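Local coordinates for Alr3699 protein (Nostoc sp., PDB 4XSO) that is of unsettled specific function but has the two-domain architecture of a GT-B glycosyltransferase, with two Rossmann-like parallel-sheet domains joined by a linker and a C-terminal helix, at residues N180-I184 with N185-T189; Y250-E253 with L254-I258; E335-E338 with L339-I342; D369-T372 with I373-I377. One frame throughout, in Å; residues are numbered along the deposited sequence.

All four contacts are local, each within one continuous stretch, and they mark different parts of a GT-B fold. Interactions 1 and 4 belong together: their centres lie 13 Å apart, V370 N comes within 3.0 Å of F182 O, a probable hydrogen bond, and I373 packs on G181, so the linker after strand 175-177 lies against the start of helix 370-382. Interactions 2 and 3 sit on helices of the domain built round the six-stranded sheet, with centres 20 Å apart and nearest atoms about 7 Å apart; helix 221-228 touches both. Interactions 2 and 4 are on opposite sides of the chain's centre, their own centres 41 Å apart.

Interaction 1. Residues N180-I184 with N185-T189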
ATOM      1  N   ASN A 180      17.695   8.030  23.264  1.00 29.10           N
ATOM      2  CA  ASN A 180      17.701   6.669  23.781  1.00 30.16           C
ATOM      3  C   ASN A 180      17.845   6.701  25.325  1.00 29.91           C
ATOM      4  O   ASN A 180      18.505   7.583  25.927  1.00 28.78           O
ATOM      5  CB  ASN A 180      18.865   5.881  23.175  1.00 28.65           C
ATOM      6  CG  ASN A 180      18.683   5.499  21.706  1.00 30.88           C
ATOM      7  OD1 ASN A 180      17.945   6.121  20.929  1.00 36.64           O
ATOM      8  ND2 ASN A 180      19.454   4.538  21.293  1.00 36.29           N
ATOM      9  N   GLY A 181      17.188   5.777  25.983  1.00 32.78           N
ATOM     10  CA  GLY A 181      17.268   5.712  27.462  1.00 34.33           C
ATOM     11  C   GLY A 181      18.040   4.459  27.865  1.00 33.87           C
ATOM     12  O   GLY A 181      18.085   3.523  27.102  1.00 31.02           O
ATOM     13  N   PHE A 182      18.597   4.483  29.066  1.00 33.32           N
ATOM     14  CA  PHE A 182      19.425   3.428  29.641  1.00 31.99           C
ATOM     15  C   PHE A 182      19.115   3.230  31.131  1.00 30.29           C
ATOM     16  O   PHE A 182      18.911   4.192  31.843  1.00 27.99           O
ATOM     17  CB  PHE A 182      20.907   3.831  29.499  1.00 31.05           C
ATOM     18  CG  PHE A 182      21.311   4.042  28.080  1.00 31.79           C
ATOM     19  CD1 PHE A 182      21.057   5.255  27.456  1.00 29.57           C
ATOM     20  CD2 PHE A 182      21.938   3.008  27.352  1.00 31.53           C
ATOM     21  CE1 PHE A 182      21.351   5.438  26.097  1.00 35.31           C
ATOM     22  CE2 PHE A 182      22.294   3.224  26.051  1.00 33.98           C
ATOM     23  CZ  PHE A 182      22.003   4.455  25.424  1.00 33.48           C
ATOM     24  N   ASP A 183      19.170   1.991  31.609  1.00 29.47           N
ATOM     25  CA  ASP A 183      19.067   1.738  33.041  1.00 31.63           C
ATOM     26  C   ASP A 183      20.384   2.098  33.658  1.00 27.71           C
ATOM     27  O   ASP A 183      21.345   1.374  33.456  1.00 30.50           O
ATOM     28  CB  ASP A 183      18.793   0.301  33.293  1.00 36.37           C
ATOM     29  CG  ASP A 183      18.604   0.005  34.789  1.00 37.22           C
ATOM     30  OD1 ASP A 183      18.969   0.773  35.697  1.00 36.64           O
ATOM     31  OD2 ASP A 183      17.988  -1.005  35.025  1.00 48.59           O
ATOM     32  N   ILE A 184      20.438   3.176  34.406  1.00 27.40           N
ATOM     33  CA  ILE A 184      21.764   3.775  34.714  1.00 33.12           C
ATOM     34  C   ILE A 184      22.600   2.939  35.672  1.00 32.44           C
ATOM     35  O   ILE A 184      23.805   2.920  35.566  1.00 32.38           O
ATOM     36  CB  ILE A 184      21.724   5.241  35.127  1.00 37.24           C
ATOM     37  CG1 ILE A 184      21.169   5.422  36.553  1.00 40.48           C
ATOM     38  CG2 ILE A 184      20.945   6.066  34.107  1.00 34.52           C
ATOM     39  CD1 ILE A 184      20.964   6.863  36.972  1.00 41.26           C
ATOM     40  N   ASN A 185      21.921   2.192  36.527  1.00 32.37           N
ATOM     41  CA  ASN A 185      22.554   1.310  37.518  1.00 33.45           C
ATOM     42  C   ASN A 185      23.183   0.070  36.929  1.00 29.62           C
ATOM     43  O   ASN A 185      24.170  -0.435  37.473  1.00 33.29           O
ATOM     44  CB  ASN A 185      21.516   0.986  38.632  1.00 32.80           C
ATOM     45  CG  ASN A 185      21.139   2.204  39.421  1.00 31.39           C
ATOM     46  OD1 ASN A 185      21.888   3.180  39.532  1.00 35.77           O
ATOM     47  ND2 ASN A 185      19.964   2.187  39.948  1.00 37.41           N
ATOM     48  N   LEU A 186      22.770  -0.317  35.718  1.00 32.06           N
ATOM     49  CA  LEU A 186      23.507  -1.331  35.007  1.00 34.54           C
ATOM     50  C   LEU A 186      24.926  -0.925  34.650  1.00 29.52           C
ATOM     51  O   LEU A 186      25.701  -1.758  34.234  1.00 33.18           O
ATOM     52  CB  LEU A 186      22.812  -1.793  33.747  1.00 41.34           C
ATOM     53  CG  LEU A 186      21.375  -2.292  33.871  1.00 47.33           C
ATOM     54  CD1 LEU A 186      20.964  -2.806  32.484  1.00 48.60           C
ATOM     55  CD2 LEU A 186      21.165  -3.313  34.988  1.00 49.96           C
ATOM     56  N   TYR A 187      25.310   0.313  34.847  1.00 29.94           N
ATOM     57  CA  TYR A 187      26.584   0.760  34.332  1.00 33.15           C
ATOM     58  C   TYR A 187      27.564   1.011  35.485  1.00 31.99           C
ATOM     59  O   TYR A 187      28.635   1.572  35.302  1.00 31.65           O
ATOM     60  CB  TYR A 187      26.386   1.961  33.394  1.00 31.09           C
ATOM     61  CG  TYR A 187      25.635   1.536  32.167  1.00 32.95           C
ATOM     62  CD1 TYR A 187      26.291   1.000  31.064  1.00 34.35           C
ATOM     63  CD2 TYR A 187      24.215   1.624  32.111  1.00 35.16           C
ATOM     64  CE1 TYR A 187      25.582   0.560  29.941  1.00 35.90           C
ATOM     65  CE2 TYR A 187      23.514   1.209  30.985  1.00 33.75           C
ATOM     66  CZ  TYR A 187      24.199   0.682  29.890  1.00 35.37           C
ATOM     67  OH  TYR A 187      23.483   0.222  28.793  1.00 35.16           O
ATOM     68  N   LYS A 188      27.177   0.565  36.675  1.00 33.74           N
ATOM     69  CA  LYS A 188      28.023   0.708  37.853  1.00 32.73           C
ATOM     70  C   LYS A 188      28.758  -0.635  38.082  1.00 32.02           C
ATOM     71  O   LYS A 188      28.132  -1.701  38.078  1.00 38.86           O
ATOM     72  CB  LYS A 188      27.166   1.055  39.066  1.00 36.23           C
ATOM     73  CG  LYS A 188      26.487   2.398  38.895  1.00 37.33           C
ATOM     74  CD  LYS A 188      25.446   2.644  39.952  1.00 43.78           C
ATOM     75  CE  LYS A 188      25.420   4.120  40.326  1.00 47.38           C
ATOM     76  NZ  LYS A 188      25.206   4.954  39.144  1.00 49.69           N
ATOM     77  N   THR A 189      30.065  -0.560  38.235  1.00 35.69           N
ATOM     78  CA  THR A 189      30.936  -1.708  38.518  1.00 34.09           C
ATOM     79  C   THR A 189      31.877  -1.397  39.708  1.00 32.12           C
ATOM     80  O   THR A 189      32.423  -0.321  39.781  1.00 30.67           O
ATOM     81  CB  THR A 189      31.774  -2.072  37.258  1.00 38.53           C
ATOM     82  OG1 THR A 189      30.905  -2.268  36.159  1.00 36.19           O
ATOM     83  CG2 THR A 189      32.577  -3.370  37.473  1.00 38.97           C
TER
HETATM   84  O   HOH W   1      20.124   0.130  29.604  1.00 35.09           O
HETATM   85  O   HOH W   2      25.647   4.977  35.948  1.00 35.84           O
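D183 and I184 turn the loop into a short 3-10 segment: L186 N bonds to D183 O at 3.2 Å and Y187 N to I184 O at 3.1 Å, and these i to i+3 bonds define the turn. D183 also turns its carboxylate forward to the start of the 3-10 turn. With CG anti to the backbone N (chi1 -177°), OD1 comes within 3.4 Å of N185 N for a weak bond, while CB and CG lie against L186 CG, the two side chains crossing at about a right angle. On the buried side, Y187 brings the CD2 edge of its ring to 3.2 Å from D183 O, and its OH reaches the edge of the F182 ring, 3.5 Å from CD2. That hydroxyl is bonded to E302. One water accepts from D183 N and makes a weak bond to Y187 OH; a second donates to I184 O and joins it weakly to K188 NZ. Beyond the turn, F182 packs on V301 and L305 of helix 298-305, Y187 meets P277 of helix 276-282, and I184 rests on S365 of helix 350-368, which places this interdomain linker between strand 175-177 and helix 191-201 against three helices.

Interaction 2. Residues Y250-E253 with L254-I258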
ATOM      1  N   TYR A 250      37.973  -6.525   5.981  1.00 42.89           N
ATOM      2  CA  TYR A 250      38.375  -5.511   6.987  1.00 41.42           C
ATOM      3  C   TYR A 250      39.109  -6.125   8.157  1.00 40.18           C
ATOM      4  O   TYR A 250      40.091  -5.602   8.632  1.00 37.48           O
ATOM      5  CB  TYR A 250      37.161  -4.763   7.538  1.00 43.18           C
ATOM      6  CG  TYR A 250      37.503  -3.584   8.429  1.00 44.18           C
ATOM      7  CD1 TYR A 250      38.207  -2.501   7.920  1.00 38.78           C
ATOM      8  CD2 TYR A 250      37.094  -3.543   9.765  1.00 46.93           C
ATOM      9  CE1 TYR A 250      38.498  -1.395   8.713  1.00 42.48           C
ATOM     10  CE2 TYR A 250      37.413  -2.446  10.590  1.00 50.32           C
ATOM     11  CZ  TYR A 250      38.129  -1.378  10.075  1.00 41.20           C
ATOM     12  OH  TYR A 250      38.452  -0.250  10.831  1.00 36.23           O
ATOM     13  N   VAL A 251      38.592  -7.215   8.672  1.00 49.53           N
ATOM     14  CA  VAL A 251      39.271  -7.894   9.763  1.00 47.24           C
ATOM     15  C   VAL A 251      40.690  -8.334   9.403  1.00 46.92           C
ATOM     16  O   VAL A 251      41.629  -8.063  10.152  1.00 39.68           O
ATOM     17  CB  VAL A 251      38.441  -9.077  10.228  1.00 50.52           C
ATOM     18  CG1 VAL A 251      39.277  -9.969  11.127  1.00 57.44           C
ATOM     19  CG2 VAL A 251      37.204  -8.538  10.931  1.00 51.57           C
ATOM     20  N   LYS A 252      40.847  -8.963   8.238  1.00 51.05           N
ATOM     21  CA  LYS A 252      42.183  -9.187   7.613  1.00 50.25           C
ATOM     22  C   LYS A 252      43.047  -7.909   7.556  1.00 45.82           C
ATOM     23  O   LYS A 252      44.205  -7.920   7.940  1.00 51.26           O
ATOM     24  CB  LYS A 252      42.014  -9.726   6.178  1.00 56.89           C
ATOM     25  CG  LYS A 252      43.309 -10.181   5.494  1.00 65.57           C
ATOM     26  CD  LYS A 252      43.159 -10.294   3.978  1.00 67.54           C
ATOM     27  CE  LYS A 252      43.242  -8.903   3.335  1.00 72.93           C
ATOM     28  NZ  LYS A 252      42.295  -8.757   2.198  1.00 67.46           N
ATOM     29  N   GLU A 253      42.468  -6.813   7.101  1.00 47.20           N
ATOM     30  CA  GLU A 253      43.176  -5.532   7.020  1.00 48.81           C
ATOM     31  C   GLU A 253      43.604  -5.041   8.423  1.00 44.49           C
ATOM     32  O   GLU A 253      44.738  -4.561   8.618  1.00 39.36           O
ATOM     33  CB  GLU A 253      42.318  -4.537   6.256  1.00 53.84           C
ATOM     34  CG  GLU A 253      42.992  -3.203   5.929  1.00 64.82           C
ATOM     35  CD  GLU A 253      42.335  -1.999   6.640  1.00 72.10           C
ATOM     36  OE1 GLU A 253      42.920  -1.483   7.647  1.00 73.50           O
ATOM     37  OE2 GLU A 253      41.221  -1.589   6.196  1.00 60.67           O
ATOM     38  N   LEU A 254      42.761  -5.232   9.438  1.00 42.04           N
ATOM     39  CA  LEU A 254      43.139  -4.765  10.785  1.00 38.00           C
ATOM     40  C   LEU A 254      44.307  -5.546  11.271  1.00 36.30           C
ATOM     41  O   LEU A 254      45.251  -4.978  11.810  1.00 37.30           O
ATOM     42  CB  LEU A 254      42.014  -4.938  11.853  1.00 40.41           C
ATOM     43  CG  LEU A 254      40.772  -4.132  11.588  1.00 44.38           C
ATOM     44  CD1 LEU A 254      39.777  -4.343  12.717  1.00 44.65           C
ATOM     45  CD2 LEU A 254      41.164  -2.664  11.402  1.00 43.74           C
ATOM     46  N   HIS A 255      44.210  -6.866  11.166  1.00 34.30           N
ATOM     47  CA  HIS A 255      45.304  -7.736  11.625  1.00 36.77           C
ATOM     48  C   HIS A 255      46.644  -7.392  10.974  1.00 39.01           C
ATOM     49  O   HIS A 255      47.703  -7.384  11.637  1.00 35.20           O
ATOM     50  CB  HIS A 255      44.937  -9.207  11.388  1.00 38.91           C
ATOM     51  CG  HIS A 255      43.959  -9.773  12.395  1.00 35.58           C
ATOM     52  ND1 HIS A 255      44.232  -9.831  13.738  1.00 39.83           N
ATOM     53  CD2 HIS A 255      42.810 -10.465  12.228  1.00 36.47           C
ATOM     54  CE1 HIS A 255      43.258 -10.453  14.381  1.00 37.01           C
ATOM     55  NE2 HIS A 255      42.377 -10.850  13.486  1.00 39.70           N
ATOM     56  N   GLN A 256      46.590  -7.026   9.696  1.00 41.32           N
ATOM     57  CA  GLN A 256      47.827  -6.790   8.935  1.00 41.79           C
ATOM     58  C   GLN A 256      48.382  -5.484   9.363  1.00 39.71           C
ATOM     59  O   GLN A 256      49.593  -5.350   9.624  1.00 41.41           O
ATOM     60  CB  GLN A 256      47.539  -6.727   7.435  1.00 43.46           C
ATOM     61  CG  GLN A 256      46.991  -8.050   6.891  1.00 58.11           C
ATOM     62  CD  GLN A 256      47.174  -8.193   5.382  1.00 65.10           C
ATOM     63  OE1 GLN A 256      46.274  -7.863   4.592  1.00 73.86           O
ATOM     64  NE2 GLN A 256      48.359  -8.662   4.979  1.00 59.20           N
ATOM     65  N   GLN A 257      47.469  -4.508   9.487  1.00 39.13           N
ATOM     66  CA  GLN A 257      47.826  -3.168   9.942  1.00 35.36           C
ATOM     67  C   GLN A 257      48.563  -3.282  11.292  1.00 37.08           C
ATOM     68  O   GLN A 257      49.654  -2.702  11.495  1.00 35.04           O
ATOM     69  CB  GLN A 257      46.553  -2.260  10.087  1.00 38.81           C
ATOM     70  CG  GLN A 257      46.831  -0.863  10.650  1.00 39.47           C
ATOM     71  CD  GLN A 257      45.592  -0.036  10.985  1.00 39.75           C
ATOM     72  OE1 GLN A 257      44.494  -0.544  11.019  1.00 39.19           O
ATOM     73  NE2 GLN A 257      45.787   1.244  11.265  1.00 38.88           N
ATOM     74  N   ILE A 258      47.922  -3.952  12.251  1.00 34.01           N
ATOM     75  CA  ILE A 258      48.490  -4.095  13.551  1.00 33.24           C
ATOM     76  C   ILE A 258      49.916  -4.727  13.522  1.00 34.78           C
ATOM     77  O   ILE A 258      50.826  -4.297  14.206  1.00 34.39           O
ATOM     78  CB  ILE A 258      47.563  -4.984  14.430  1.00 34.94           C
ATOM     79  CG1 ILE A 258      46.272  -4.249  14.801  1.00 34.15           C
ATOM     80  CG2 ILE A 258      48.309  -5.484  15.678  1.00 34.03           C
ATOM     81  CD1 ILE A 258      45.190  -5.190  15.226  1.00 33.88           C
TER
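L254 lies over one face of the Y250 ring. Its CG stands 3.9 Å above the ring plane, displaced toward the rim, and CD2 makes a CH-pi contact 4.0 Å from the ring centroid, 28° off the normal. Y250 carries CG trans to its own N (chi1 -172°) whereas L254 has CG beside its N, which brings the ring against the leucine one turn further along. V251 and H255 instead run side by side in the same direction, V251 CG1 meeting H255 CD2 at 3.7 Å. K252 and Q256 are likewise aligned: the lysine chain bends at its far end, and its CE comes 3.4 Å from Q256 OE1. E253 and Q257, the last pair, cross obliquely, with carboxylate and amide planes 48° apart. Chemically, the inward face combines the apolar Y250 and L254 contact with two polar ends docked on H222: the tyrosine hydroxyl bonds to its ring, and Q257 NE2 to its carbonyl and to D226. K252 and Q256 lie on the exposed side. Q257 OE1 is buried with no partner in the model, and E253 OE1, another acceptor, lies 3.8 Å from it.

Interaction 3. Residues E335-E338 with L339-I342; sequences ESQE and LANI
N341 N donates to Q337 O at 3.0 Å, with an N-H...O angle of 156°, one of the shortest sound polar bonds here; the asparagine's CG is a close neighbour of the same oxygen, at 3.2 Å. The side chains of the two residues meet as well. Bent at chi2 (75°), the Q337 chain runs forward along the helix surface to N341, where NE2 gives a weak bond to OD1 at 3.3 Å. The two amide planes are 44° apart. At its other end Q337 OE1 bonds to Q230, so both ends of this amide are engaged. One residue on, E338 is extended beyond CG and its OE1 bonds to T332; its carbonyl O receives I342 N at 3.1 Å, and I342 CG1 lies 3.5 Å from it. A340 N bonds to S336 O at 3.0 Å, and L339 N makes a longer, weak bond to E335 O at 3.4 Å. L339 and A340 pack on A227 of helix 221-228, and L339 and I342 on V311 of strand 310-313. E335 occupies the N-cap position, and the whole is the first turns of an alpha helix following the edge strand 329-331, lying on the Rossmann-like sheet of the C-terminal GT-B domain.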
ATOM      1  N   GLU A 335      40.926  11.287  11.846  1.00 41.87           N
ATOM      2  CA  GLU A 335      42.255  11.843  12.178  1.00 45.16           C
ATOM      3  C   GLU A 335      42.925  11.193  13.418  1.00 36.89           C
ATOM      4  O   GLU A 335      42.646  11.542  14.579  1.00 40.53           O
ATOM      5  CB  GLU A 335      42.162  13.351  12.349  1.00 43.47           C
ATOM      6  CG  GLU A 335      41.304  14.017  11.289  1.00 53.30           C
ATOM      7  CD  GLU A 335      41.997  14.190   9.935  1.00 64.68           C
ATOM      8  OE1 GLU A 335      42.568  13.211   9.414  1.00 66.40           O
ATOM      9  OE2 GLU A 335      41.944  15.324   9.388  1.00 64.72           O
ATOM     10  N   SER A 336      43.865  10.306  13.166  1.00 34.13           N
ATOM     11  CA  SER A 336      44.457   9.513  14.209  1.00 38.26           C
ATOM     12  C   SER A 336      45.376  10.290  15.088  1.00 40.63           C
ATOM     13  O   SER A 336      45.545   9.931  16.280  1.00 39.37           O
ATOM     14  CB  SER A 336      45.153   8.261  13.638  1.00 41.01           C
ATOM     15  OG  SER A 336      46.232   8.597  12.776  1.00 46.74           O
ATOM     16  N   GLN A 337      45.973  11.365  14.576  1.00 39.33           N
ATOM     17  CA  GLN A 337      46.899  12.095  15.437  1.00 36.94           C
ATOM     18  C   GLN A 337      46.155  12.895  16.513  1.00 33.58           C
ATOM     19  O   GLN A 337      46.636  13.050  17.645  1.00 33.77           O
ATOM     20  CB  GLN A 337      47.872  13.003  14.654  1.00 40.61           C
ATOM     21  CG  GLN A 337      48.832  13.739  15.608  1.00 48.45           C
ATOM     22  CD  GLN A 337      49.920  12.829  16.163  1.00 52.99           C
ATOM     23  OE1 GLN A 337      50.629  12.189  15.388  1.00 60.82           O
ATOM     24  NE2 GLN A 337      50.066  12.765  17.516  1.00 51.80           N
ATOM     25  N   GLU A 338      45.003  13.428  16.167  1.00 33.69           N
ATOM     26  CA  GLU A 338      44.195  14.153  17.134  1.00 35.47           C
ATOM     27  C   GLU A 338      43.711  13.170  18.236  1.00 35.52           C
ATOM     28  O   GLU A 338      43.716  13.497  19.466  1.00 33.91           O
ATOM     29  CB  GLU A 338      43.069  14.854  16.400  1.00 42.76           C
ATOM     30  CG  GLU A 338      42.221  15.797  17.229  1.00 50.27           C
ATOM     31  CD  GLU A 338      41.143  16.499  16.392  1.00 55.31           C
ATOM     32  OE1 GLU A 338      41.133  16.419  15.123  1.00 62.23           O
ATOM     33  OE2 GLU A 338      40.310  17.155  17.023  1.00 55.87           O
ATOM     34  N   LEU A 339      43.391  11.948  17.824  1.00 35.11           N
ATOM     35  CA  LEU A 339      42.958  10.906  18.803  1.00 33.59           C
ATOM     36  C   LEU A 339      44.121  10.588  19.743  1.00 35.49           C
ATOM     37  O   LEU A 339      43.940  10.452  20.951  1.00 36.27           O
ATOM     38  CB  LEU A 339      42.469   9.648  18.056  1.00 33.69           C
ATOM     39  CG  LEU A 339      42.186   8.394  18.892  1.00 36.73           C
ATOM     40  CD1 LEU A 339      41.186   8.712  20.020  1.00 36.17           C
ATOM     41  CD2 LEU A 339      41.643   7.314  17.974  1.00 35.70           C
ATOM     42  N   ALA A 340      45.353  10.536  19.209  1.00 37.53           N
ATOM     43  CA  ALA A 340      46.517  10.209  20.038  1.00 33.07           C
ATOM     44  C   ALA A 340      46.795  11.326  21.026  1.00 33.12           C
ATOM     45  O   ALA A 340      47.185  11.101  22.209  1.00 32.15           O
ATOM     46  CB  ALA A 340      47.754   9.937  19.187  1.00 35.09           C
ATOM     47  N   ASN A 341      46.611  12.541  20.572  1.00 32.22           N
ATOM     48  CA  ASN A 341      46.797  13.672  21.456  1.00 32.48           C
ATOM     49  C   ASN A 341      45.854  13.607  22.654  1.00 37.46           C
ATOM     50  O   ASN A 341      46.266  13.875  23.801  1.00 37.32           O
ATOM     51  CB  ASN A 341      46.515  14.960  20.717  1.00 40.85           C
ATOM     52  CG  ASN A 341      47.608  15.325  19.725  1.00 43.57           C
ATOM     53  OD1 ASN A 341      48.718  14.808  19.747  1.00 49.28           O
ATOM     54  ND2 ASN A 341      47.304  16.275  18.899  1.00 48.03           N
ATOM     55  N   ILE A 342      44.602  13.216  22.409  1.00 35.79           N
ATOM     56  CA  ILE A 342      43.668  13.003  23.532  1.00 35.14           C
ATOM     57  C   ILE A 342      44.146  11.937  24.446  1.00 35.56           C
ATOM     58  O   ILE A 342      44.095  12.075  25.677  1.00 40.05           O
ATOM     59  CB  ILE A 342      42.245  12.649  23.035  1.00 34.86           C
ATOM     60  CG1 ILE A 342      41.641  13.839  22.296  1.00 37.09           C
ATOM     61  CG2 ILE A 342      41.346  12.262  24.204  1.00 35.29           C
ATOM     62  CD1 ILE A 342      41.764  15.176  23.068  1.00 41.22           C
TER

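Interaction 4. Residues D369-T372 with I373-I377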
ATOM      1  N   ASP A 369      18.584   8.748  31.332  1.00 30.23           N
ATOM      2  CA  ASP A 369      17.915   7.782  32.232  1.00 28.32           C
ATOM      3  C   ASP A 369      16.640   7.269  31.564  1.00 26.97           C
ATOM      4  O   ASP A 369      15.786   8.047  31.167  1.00 26.07           O
ATOM      5  CB  ASP A 369      17.663   8.448  33.567  1.00 27.40           C
ATOM      6  CG  ASP A 369      17.117   7.490  34.632  1.00 30.49           C
ATOM      7  OD1 ASP A 369      16.670   6.378  34.313  1.00 34.22           O
ATOM      8  OD2 ASP A 369      17.173   7.909  35.817  1.00 37.30           O
ATOM      9  N   VAL A 370      16.572   5.967  31.372  1.00 28.91           N
ATOM     10  CA  VAL A 370      15.399   5.336  30.795  1.00 31.19           C
ATOM     11  C   VAL A 370      14.097   5.696  31.493  1.00 32.58           C
ATOM     12  O   VAL A 370      13.084   5.753  30.804  1.00 28.74           O
ATOM     13  CB  VAL A 370      15.543   3.804  30.666  1.00 32.53           C
ATOM     14  CG1 VAL A 370      15.388   3.094  32.022  1.00 32.56           C
ATOM     15  CG2 VAL A 370      14.554   3.272  29.623  1.00 36.20           C
ATOM     16  N   VAL A 371      14.131   6.039  32.794  1.00 31.60           N
ATOM     17  CA  VAL A 371      12.918   6.475  33.500  1.00 33.64           C
ATOM     18  C   VAL A 371      12.425   7.781  32.971  1.00 31.54           C
ATOM     19  O   VAL A 371      11.250   7.924  32.613  1.00 28.93           O
ATOM     20  CB  VAL A 371      13.089   6.552  35.053  1.00 35.92           C
ATOM     21  CG1 VAL A 371      11.814   7.057  35.721  1.00 39.61           C
ATOM     22  CG2 VAL A 371      13.467   5.188  35.593  1.00 38.82           C
ATOM     23  N   THR A 372      13.338   8.691  32.753  1.00 31.00           N
ATOM     24  CA  THR A 372      12.988   9.967  32.211  1.00 32.21           C
ATOM     25  C   THR A 372      12.561   9.863  30.753  1.00 31.89           C
ATOM     26  O   THR A 372      11.523  10.466  30.361  1.00 30.55           O
ATOM     27  CB  THR A 372      14.195  10.913  32.318  1.00 40.60           C
ATOM     28  OG1 THR A 372      14.664  10.872  33.670  1.00 33.91           O
ATOM     29  CG2 THR A 372      13.866  12.336  31.840  1.00 39.83           C
ATOM     30  N   ILE A 373      13.330   9.101  29.967  1.00 30.42           N
ATOM     31  CA  ILE A 373      13.006   8.917  28.547  1.00 30.71           C
ATOM     32  C   ILE A 373      11.638   8.287  28.433  1.00 30.77           C
ATOM     33  O   ILE A 373      10.856   8.716  27.605  1.00 28.40           O
ATOM     34  CB  ILE A 373      14.070   8.071  27.832  1.00 28.01           C
ATOM     35  CG1 ILE A 373      15.391   8.828  27.811  1.00 28.47           C
ATOM     36  CG2 ILE A 373      13.663   7.539  26.485  1.00 26.99           C
ATOM     37  CD1 ILE A 373      15.319  10.259  27.423  1.00 27.91           C
ATOM     38  N   ASN A 374      11.361   7.224  29.196  1.00 26.85           N
ATOM     39  CA  ASN A 374      10.021   6.586  29.096  1.00 28.18           C
ATOM     40  C   ASN A 374       8.893   7.535  29.453  1.00 28.86           C
ATOM     41  O   ASN A 374       7.847   7.483  28.805  1.00 28.48           O
ATOM     42  CB  ASN A 374       9.901   5.344  29.968  1.00 32.40           C
ATOM     43  CG  ASN A 374      10.592   4.168  29.391  1.00 31.89           C
ATOM     44  OD1 ASN A 374      10.916   4.112  28.167  1.00 31.62           O
ATOM     45  ND2 ASN A 374      10.858   3.196  30.263  1.00 32.25           N
ATOM     46  N   GLN A 375       9.120   8.442  30.418  1.00 35.50           N
ATOM     47  CA  GLN A 375       8.134   9.479  30.756  1.00 34.52           C
ATOM     48  C   GLN A 375       7.900  10.408  29.551  1.00 33.60           C
ATOM     49  O   GLN A 375       6.766  10.759  29.216  1.00 28.65           O
ATOM     50  CB  GLN A 375       8.592  10.331  31.922  1.00 35.76           C
ATOM     51  CG  GLN A 375       8.749   9.524  33.196  1.00 52.14           C
ATOM     52  CD  GLN A 375       9.251  10.299  34.434  1.00 56.20           C
ATOM     53  OE1 GLN A 375       9.974  11.315  34.344  1.00 53.04           O
ATOM     54  NE2 GLN A 375       8.893   9.779  35.608  1.00 53.27           N
ATOM     55  N   GLN A 376       8.974  10.826  28.916  1.00 27.65           N
ATOM     56  CA  GLN A 376       8.836  11.689  27.725  1.00 27.84           C
ATOM     57  C   GLN A 376       8.019  10.991  26.618  1.00 30.26           C
ATOM     58  O   GLN A 376       7.097  11.561  26.008  1.00 29.28           O
ATOM     59  CB  GLN A 376      10.238  12.016  27.215  1.00 27.72           C
ATOM     60  CG  GLN A 376      10.915  12.990  28.118  1.00 27.80           C
ATOM     61  CD  GLN A 376      12.356  13.208  27.728  1.00 32.03           C
ATOM     62  OE1 GLN A 376      12.816  12.838  26.620  1.00 34.58           O
ATOM     63  NE2 GLN A 376      13.098  13.803  28.646  1.00 35.53           N
ATOM     64  N   ILE A 377       8.361   9.742  26.329  1.00 28.89           N
ATOM     65  CA  ILE A 377       7.589   8.997  25.349  1.00 27.88           C
ATOM     66  C   ILE A 377       6.085   8.919  25.737  1.00 31.12           C
ATOM     67  O   ILE A 377       5.214   9.206  24.913  1.00 31.59           O
ATOM     68  CB  ILE A 377       8.223   7.596  25.143  1.00 29.50           C
ATOM     69  CG1 ILE A 377       9.596   7.738  24.448  1.00 32.91           C
ATOM     70  CG2 ILE A 377       7.310   6.713  24.335  1.00 30.14           C
ATOM     71  CD1 ILE A 377      10.342   6.434  24.241  1.00 34.72           C
TER
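I373 opens the second segment by donating its N-H to D369 O at 2.9 Å, nearly straight at 171°, and its CG1 lies 3.5 Å from that same oxygen. N374 follows with a bond from its N to V370 O, 2.8 Å, and sets its amide alongside the V370 side chain, ND2 being 3.8 Å from CG2; the two point the same way. This is the N-terminal start of helix 370-382, the last helix of the chain, and D369 is its N-cap: OD1 accepts from V371 N at 3.0 Å, met from above the carboxylate plane. The carboxylate takes up a first-turn N-H that has no preceding carbonyl of this helix to bond to. Q375 comes next, its N bonding to V371 O and its CG passing 3.0 Å from that oxygen, while the extended chain carries NE2 to 4.0 Å from V371 CG1. Q376 N bonds to T372 O, and the extended chain brings NE2 within 3.6 Å of T372 CG2. I377 N bonds to I373 O, continuing the helix. Towards the rest of the protein, I373, Q376 and I377 all rest on I178, and N374 touches P31.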